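Local atomic coordinates of acyl-CoA-binding domain-containing protein 1 (Oryza sativa Japonica Group, PDB entry 5H3G), a protein that binds medium- and long-chain acyl-CoA esters with high affinity and may play a role in phospholipid biosynthesis. Residues E8-Y13 with Q38-D43; A14-T19 with Q84-A89. All coordinates share one frame; numbering follows the deposited sequence. Where two conformers were deposited one is given.

Interaction 1. Residues E8-Y13 with Q38-D43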
loop_
_atom_site.group_PDB
_atom_site.type_symbol
_atom_site.label_atom_id
_atom_site.label_comp_id
_atom_site.label_asym_id
_atom_site.label_seq_id
_atom_site.Cartn_x
_atom_site.Cartn_y
_atom_site.Cartn_z
ATOM N N GLU A 8 -14.008 5.968 -4.387
ATOM C CA GLU A 8 -14.019 5.559 -5.787
ATOM C C GLU A 8 -12.605 5.531 -6.349
ATOM O O GLU A 8 -12.194 4.549 -6.977
ATOM C CB GLU A 8 -14.905 6.507 -6.603
ATOM C CG GLU A 8 -16.373 6.494 -6.185
ATOM C CD GLU A 8 -17.217 7.555 -6.894
ATOM O OE1 GLU A 8 -16.645 8.467 -7.529
ATOM O OE2 GLU A 8 -18.463 7.471 -6.810
ATOM N N ASP A 9 -11.851 6.616 -6.130
ATOM C CA ASP A 9 -10.454 6.675 -6.554
ATOM C C ASP A 9 -9.662 5.510 -5.989
ATOM O O ASP A 9 -8.835 4.918 -6.685
ATOM C CB ASP A 9 -9.806 7.982 -6.087
ATOM C CG ASP A 9 -10.216 9.180 -6.915
ATOM O OD1 ASP A 9 -10.858 9.010 -7.966
ATOM O OD2 ASP A 9 -9.880 10.306 -6.491
ATOM N N PHE A 10 -9.889 5.181 -4.719
ATOM C CA PHE A 10 -9.103 4.134 -4.077
ATOM C C PHE A 10 -9.353 2.789 -4.742
ATOM O O PHE A 10 -8.414 2.040 -5.028
ATOM C CB PHE A 10 -9.442 4.069 -2.590
ATOM C CG PHE A 10 -8.731 2.960 -1.845
ATOM C CD1 PHE A 10 -7.405 3.087 -1.487
ATOM C CD2 PHE A 10 -9.401 1.792 -1.495
ATOM C CE1 PHE A 10 -6.741 2.076 -0.801
ATOM C CE2 PHE A 10 -8.747 0.773 -0.814
ATOM C CZ PHE A 10 -7.418 0.918 -0.455
ATOM N N GLU A 11 -10.620 2.461 -4.969
ATOM C CA GLU A 11 -10.938 1.195 -5.605
ATOM C C GLU A 11 -10.401 1.163 -7.025
ATOM O O GLU A 11 -9.895 0.133 -7.475
ATOM C CB GLU A 11 -12.444 0.964 -5.552
ATOM C CG GLU A 11 -12.930 0.848 -4.108
ATOM C CD GLU A 11 -14.439 0.864 -3.967
ATOM O OE1 GLU A 11 -15.140 0.921 -4.997
ATOM O OE2 GLU A 11 -14.920 0.824 -2.814
ATOM N N GLN A 12 -10.449 2.298 -7.720
ATOM C CA GLN A 12 -9.920 2.346 -9.080
ATOM C C GLN A 12 -8.414 2.124 -9.092
ATOM O O GLN A 12 -7.899 1.319 -9.878
ATOM C CB GLN A 12 -10.284 3.678 -9.734
ATOM C CG GLN A 12 -11.769 3.815 -10.058
ATOM C CD GLN A 12 -12.137 5.196 -10.576
ATOM O OE1 GLN A 12 -11.276 5.959 -11.018
ATOM N NE2 GLN A 12 -13.422 5.526 -10.515
ATOM N N TYR A 13 -7.687 2.818 -8.223
ATOM C CA TYR A 13 -6.239 2.674 -8.242
ATOM C C TYR A 13 -5.788 1.347 -7.655
ATOM O O TYR A 13 -4.749 0.825 -8.067
ATOM C CB TYR A 13 -5.588 3.850 -7.535
ATOM C CG TYR A 13 -5.513 5.023 -8.474
ATOM C CD1 TYR A 13 -4.642 5.008 -9.551
ATOM C CD2 TYR A 13 -6.345 6.121 -8.312
ATOM C CE1 TYR A 13 -4.586 6.061 -10.433
ATOM C CE2 TYR A 13 -6.294 7.180 -9.183
ATOM C CZ TYR A 13 -5.409 7.149 -10.241
ATOM O OH TYR A 13 -5.346 8.207 -11.119
ATOM N N GLN A 38 -3.619 -0.390 6.042
ATOM C CA GLN A 38 -4.069 0.729 6.868
ATOM C C GLN A 38 -5.358 1.337 6.330
ATOM O O GLN A 38 -6.277 1.650 7.099
ATOM C CB GLN A 38 -2.973 1.788 6.939
ATOM C CG GLN A 38 -3.286 2.869 7.959
ATOM C CD GLN A 38 -3.231 2.352 9.386
ATOM O OE1 GLN A 38 -2.619 1.318 9.676
ATOM N NE2 GLN A 38 -3.881 3.075 10.296
ATOM N N ALA A 39 -5.453 1.480 5.008
ATOM C CA ALA A 39 -6.613 2.105 4.374
ATOM C C ALA A 39 -7.885 1.291 4.569
ATOM O O ALA A 39 -8.964 1.855 4.774
ATOM C CB ALA A 39 -6.342 2.293 2.884
ATOM N N THR A 40 -7.790 -0.033 4.494
ATOM C CA THR A 40 -8.973 -0.878 4.514
ATOM C C THR A 40 -9.335 -1.373 5.908
ATOM O O THR A 40 -10.517 -1.394 6.252
ATOM C CB THR A 40 -8.787 -2.075 3.579
ATOM O OG1 THR A 40 -7.606 -2.797 3.948
ATOM C CG2 THR A 40 -8.656 -1.618 2.136
ATOM N N VAL A 41 -8.368 -1.758 6.741
ATOM C CA VAL A 41 -8.686 -2.356 8.034
ATOM C C VAL A 41 -8.128 -1.568 9.212
ATOM O O VAL A 41 -8.396 -1.936 10.364
ATOM C CB VAL A 41 -8.239 -3.831 8.112
ATOM C CG1 VAL A 41 -9.004 -4.653 7.090
ATOM C CG2 VAL A 41 -6.751 -3.975 7.899
ATOM N N GLY A 42 -7.369 -0.503 8.977
ATOM C CA GLY A 42 -6.919 0.314 10.094
ATOM C C GLY A 42 -5.638 -0.192 10.738
ATOM O O GLY A 42 -4.835 -0.909 10.129
ATOM N N ASP A 43 -5.455 0.194 12.002
ATOM C CA ASP A 43 -4.190 -0.031 12.689
ATOM C C ASP A 43 -3.872 -1.513 12.781
ATOM O O ASP A 43 -4.753 -2.338 13.045
ATOM C CB ASP A 43 -4.228 0.534 14.112
ATOM C CG ASP A 43 -4.127 2.050 14.161
ATOM O OD1 ASP A 43 -3.832 2.679 13.130
ATOM O OD2 ASP A 43 -4.347 2.618 15.261
#

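Interaction 2. Residues A14-T19 with Q84-A89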
loop_
_atom_site.group_PDB
_atom_site.type_symbol
_atom_site.label_atom_id
_atom_site.label_comp_id
_atom_site.label_asym_id
_atom_site.label_seq_id
_atom_site.Cartn_x
_atom_site.Cartn_y
_atom_site.Cartn_z
ATOM N N ALA A 14 -6.541 0.773 -6.708
ATOM C CA ALA A 14 -6.205 -0.581 -6.275
ATOM C C ALA A 14 -6.318 -1.555 -7.441
ATOM O O ALA A 14 -5.511 -2.485 -7.560
ATOM C CB ALA A 14 -7.104 -1.018 -5.120
ATOM N N GLU A 15 -7.284 -1.331 -8.331
ATOM C CA GLU A 15 -7.381 -2.160 -9.531
ATOM C C GLU A 15 -6.243 -1.865 -10.498
ATOM O O GLU A 15 -5.657 -2.786 -11.077
ATOM C CB GLU A 15 -8.738 -1.948 -10.202
ATOM C CG GLU A 15 -9.890 -2.523 -9.386
ATOM C CD GLU A 15 -11.262 -2.091 -9.874
ATOM O OE1 GLU A 15 -11.340 -1.425 -10.928
ATOM O OE2 GLU A 15 -12.262 -2.416 -9.197
ATOM N N LYS A 16 -5.900 -0.589 -10.674
ATOM C CA LYS A 16 -4.833 -0.248 -11.608
ATOM C C LYS A 16 -3.477 -0.723 -11.102
ATOM O O LYS A 16 -2.564 -0.955 -11.907
ATOM C CB LYS A 16 -4.815 1.261 -11.849
ATOM C CG LYS A 16 -6.005 1.790 -12.632
ATOM C CD LYS A 16 -5.891 3.298 -12.749
ATOM C CE LYS A 16 -6.912 3.866 -13.711
ATOM N NZ LYS A 16 -6.551 5.264 -14.094
ATOM N N ALA A 17 -3.330 -0.887 -9.780
ATOM C CA ALA A 17 -2.063 -1.359 -9.231
ATOM C C ALA A 17 -1.700 -2.734 -9.774
ATOM O O ALA A 17 -0.510 -3.069 -9.872
ATOM C CB ALA A 17 -2.116 -1.386 -7.700
ATOM N N LYS A 18 -2.703 -3.530 -10.155
ATOM C CA LYS A 18 -2.461 -4.857 -10.715
ATOM C C LYS A 18 -1.654 -4.801 -12.004
ATOM O O LYS A 18 -1.032 -5.805 -12.388
ATOM C CB LYS A 18 -3.785 -5.571 -11.004
ATOM C CG LYS A 18 -4.762 -5.686 -9.847
ATOM C CD LYS A 18 -6.046 -6.371 -10.329
ATOM C CE LYS A 18 -7.137 -6.349 -9.282
ATOM N NZ LYS A 18 -8.346 -7.082 -9.768
ATOM N N THR A 19 -1.682 -3.665 -12.707
ATOM C CA THR A 19 -0.973 -3.525 -13.976
ATOM C C THR A 19 0.494 -3.173 -13.800
ATOM O O THR A 19 1.225 -3.127 -14.793
ATOM C CB THR A 19 -1.629 -2.466 -14.867
ATOM O OG1 THR A 19 -1.385 -1.157 -14.327
ATOM C CG2 THR A 19 -3.127 -2.712 -14.964
ATOM N N GLN A 84 2.246 7.441 -8.598
ATOM C CA GLN A 84 3.662 7.645 -8.887
ATOM C C GLN A 84 4.265 6.414 -9.555
ATOM O O GLN A 84 4.967 6.520 -10.569
ATOM C CB GLN A 84 4.410 7.986 -7.602
ATOM C CG GLN A 84 5.886 8.226 -7.814
ATOM C CD GLN A 84 6.610 8.517 -6.519
ATOM O OE1 GLN A 84 6.065 8.316 -5.427
ATOM N NE2 GLN A 84 7.843 8.990 -6.628
ATOM N N LEU A 85 3.982 5.231 -9.008
ATOM C CA LEU A 85 4.523 4.003 -9.584
ATOM C C LEU A 85 3.997 3.766 -10.997
ATOM O O LEU A 85 4.737 3.293 -11.871
ATOM C CB LEU A 85 4.184 2.817 -8.675
ATOM C CG LEU A 85 5.063 2.770 -7.425
ATOM C CD1 LEU A 85 4.445 1.881 -6.381
ATOM C CD2 LEU A 85 6.452 2.270 -7.772
ATOM N N LEU A 86 2.719 4.080 -11.237
ATOM C CA LEU A 86 2.150 3.916 -12.574
ATOM C C LEU A 86 2.826 4.843 -13.573
ATOM O O LEU A 86 3.089 4.453 -14.720
ATOM C CB LEU A 86 0.648 4.183 -12.540
ATOM C CG LEU A 86 -0.207 3.076 -11.921
ATOM C CD1 LEU A 86 -1.568 3.653 -11.562
ATOM C CD2 LEU A 86 -0.371 1.889 -12.854
ATOM N N GLU A 87 3.126 6.067 -13.153
ATOM C CA GLU A 87 3.830 6.982 -14.039
ATOM C C GLU A 87 5.263 6.525 -14.272
ATOM O O GLU A 87 5.786 6.629 -15.386
ATOM C CB GLU A 87 3.776 8.394 -13.465
ATOM C CG GLU A 87 2.373 8.980 -13.595
ATOM C CD GLU A 87 1.848 8.909 -15.034
ATOM O OE1 GLU A 87 2.458 9.546 -15.916
ATOM O OE2 GLU A 87 0.844 8.206 -15.287
ATOM N N GLU A 88 5.900 5.975 -13.243
ATOM C CA GLU A 88 7.257 5.474 -13.419
ATOM C C GLU A 88 7.278 4.242 -14.320
ATOM O O GLU A 88 8.190 4.091 -15.145
ATOM C CB GLU A 88 7.873 5.192 -12.046
ATOM C CG GLU A 88 8.158 6.485 -11.250
ATOM C CD GLU A 88 8.435 6.242 -9.773
ATOM O OE1 GLU A 88 9.171 7.047 -9.152
ATOM O OE2 GLU A 88 7.899 5.272 -9.221
ATOM N N ALA A 89 6.266 3.370 -14.208
ATOM C CA ALA A 89 6.201 2.194 -15.074
ATOM C C ALA A 89 6.003 2.602 -16.523
ATOM O O ALA A 89 6.628 2.040 -17.426
ATOM C CB ALA A 89 5.077 1.259 -14.625
#

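Interaction 1. Residues E8-Y13 with Q38-D43
Phe-10 reaches from helix 4-17 to Ala-39 and Thr-40 near the C-terminal end of helix 26-41, joining two helices of the four-helix acyl-CoA-binding fold. The tight part is the far end of the ring. With CG anti to the backbone N (chi1 177°), the phenyl group extends as far as helix 26-41; its CE1 lies 3.7 Å from Ala-39 CB, while CE2 lies 3.8 Å from Thr-40 CG2. CZ is equally far from both methyls, which meet the ring obliquely. Phe-10 also packs on Met-75 and meets the ring of Tyr-78, both of helix 71-92, the two ring planes at about 60°; Tyr-78 probably binds acyl-CoA, as in relatives. Were the ring cut back to an alanine, the methyls of Ala-39 and Thr-40 would probably lose their apolar partner, and Tyr-78 the ring it meets.

Thr-40 marks the looser, solvent side. Its CG2 abuts the ring end, while OG1 turns back to hydrogen-bond the carbonyl O of Tyr-36, one turn earlier in its own helix. Beyond it the helix ends, Gly-42 taking a positive phi, and the chain is held by a polar link: Gln-38 NE2 donates to Asp-43 OD1 over 2.9 Å, nearly straight at 166° and almost within the plane of the amide.

Interaction 2. Residues A14-T19 with Q84-A89
Leu-86 of helix 71-92 sets its two methyls against Lys-16 and Thr-19 of segment 14-19 in the acyl-CoA-binding fold. The apolar part is small. CD1 of Leu-86 approaches CB of Lys-16 at 4.0 Å, so the lysine contributes the root of its side chain; the rest, extended beyond CG, carries the ammonium group away from the helix opposite. CG of Leu-86 stands anti to its carbonyl carbon (chi1 -75°), which helps send the branched end toward segment 14-19.

The second kind of contact is methyl against oxygen. CD2 of Leu-86 lies 3.5 Å from Thr-19 OG1 and 3.7 Å from the carbonyl O of Lys-16, and the threonine and leucine side chains cross at about a right angle. These are van der Waals approaches to a polar patch.

The hydrogen bonds that bear on the contact lie within 14-19, where they shape the surface that Leu-86 covers. The carbonyl O of Lys-16 accepts two bonds from Thr-19: one from the backbone N at 3.0 Å, the other from OG1 at 2.7 Å. The hydroxyl bond lies in the carbonyl plane with a C=O...donor angle of 157°. Placed between its backbone N and carbonyl carbon (chi1 71°), OG1 folds back onto the preceding turn, and the pair of bonds ties Thr-19 to the turn before it.

Lys-18, which probably binds acyl-CoA as in relatives, directs its CB away from segment 84-89. Leu-20, in the loop that follows, also packs on Leu-86, while Ala-17 rests on Tyr-78 and Val-82 of helix 71-92, and Leu-85 faces Asn-28 and Leu-32 of helix 26-41.

How the interactions relate
Both contacts draw on helix 4-17, but they join it to different partners: interaction 1 to the end of helix 26-41, interaction 2 to the later part of helix 71-92. The first is a buried contact carried by an aromatic ring against methyls, beside residues that probably bind acyl-CoA. The second lies at the surface, where a single leucine covers a lysine root, a hydroxyl and a carbonyl oxygen. Their centres are 15 Å apart, yet they touch through Tyr-13 CD1 and Leu-86 CD1, 3.9 Å from each other. Tyr-13 thus brings the 8-13 segment into the packing around Leu-86.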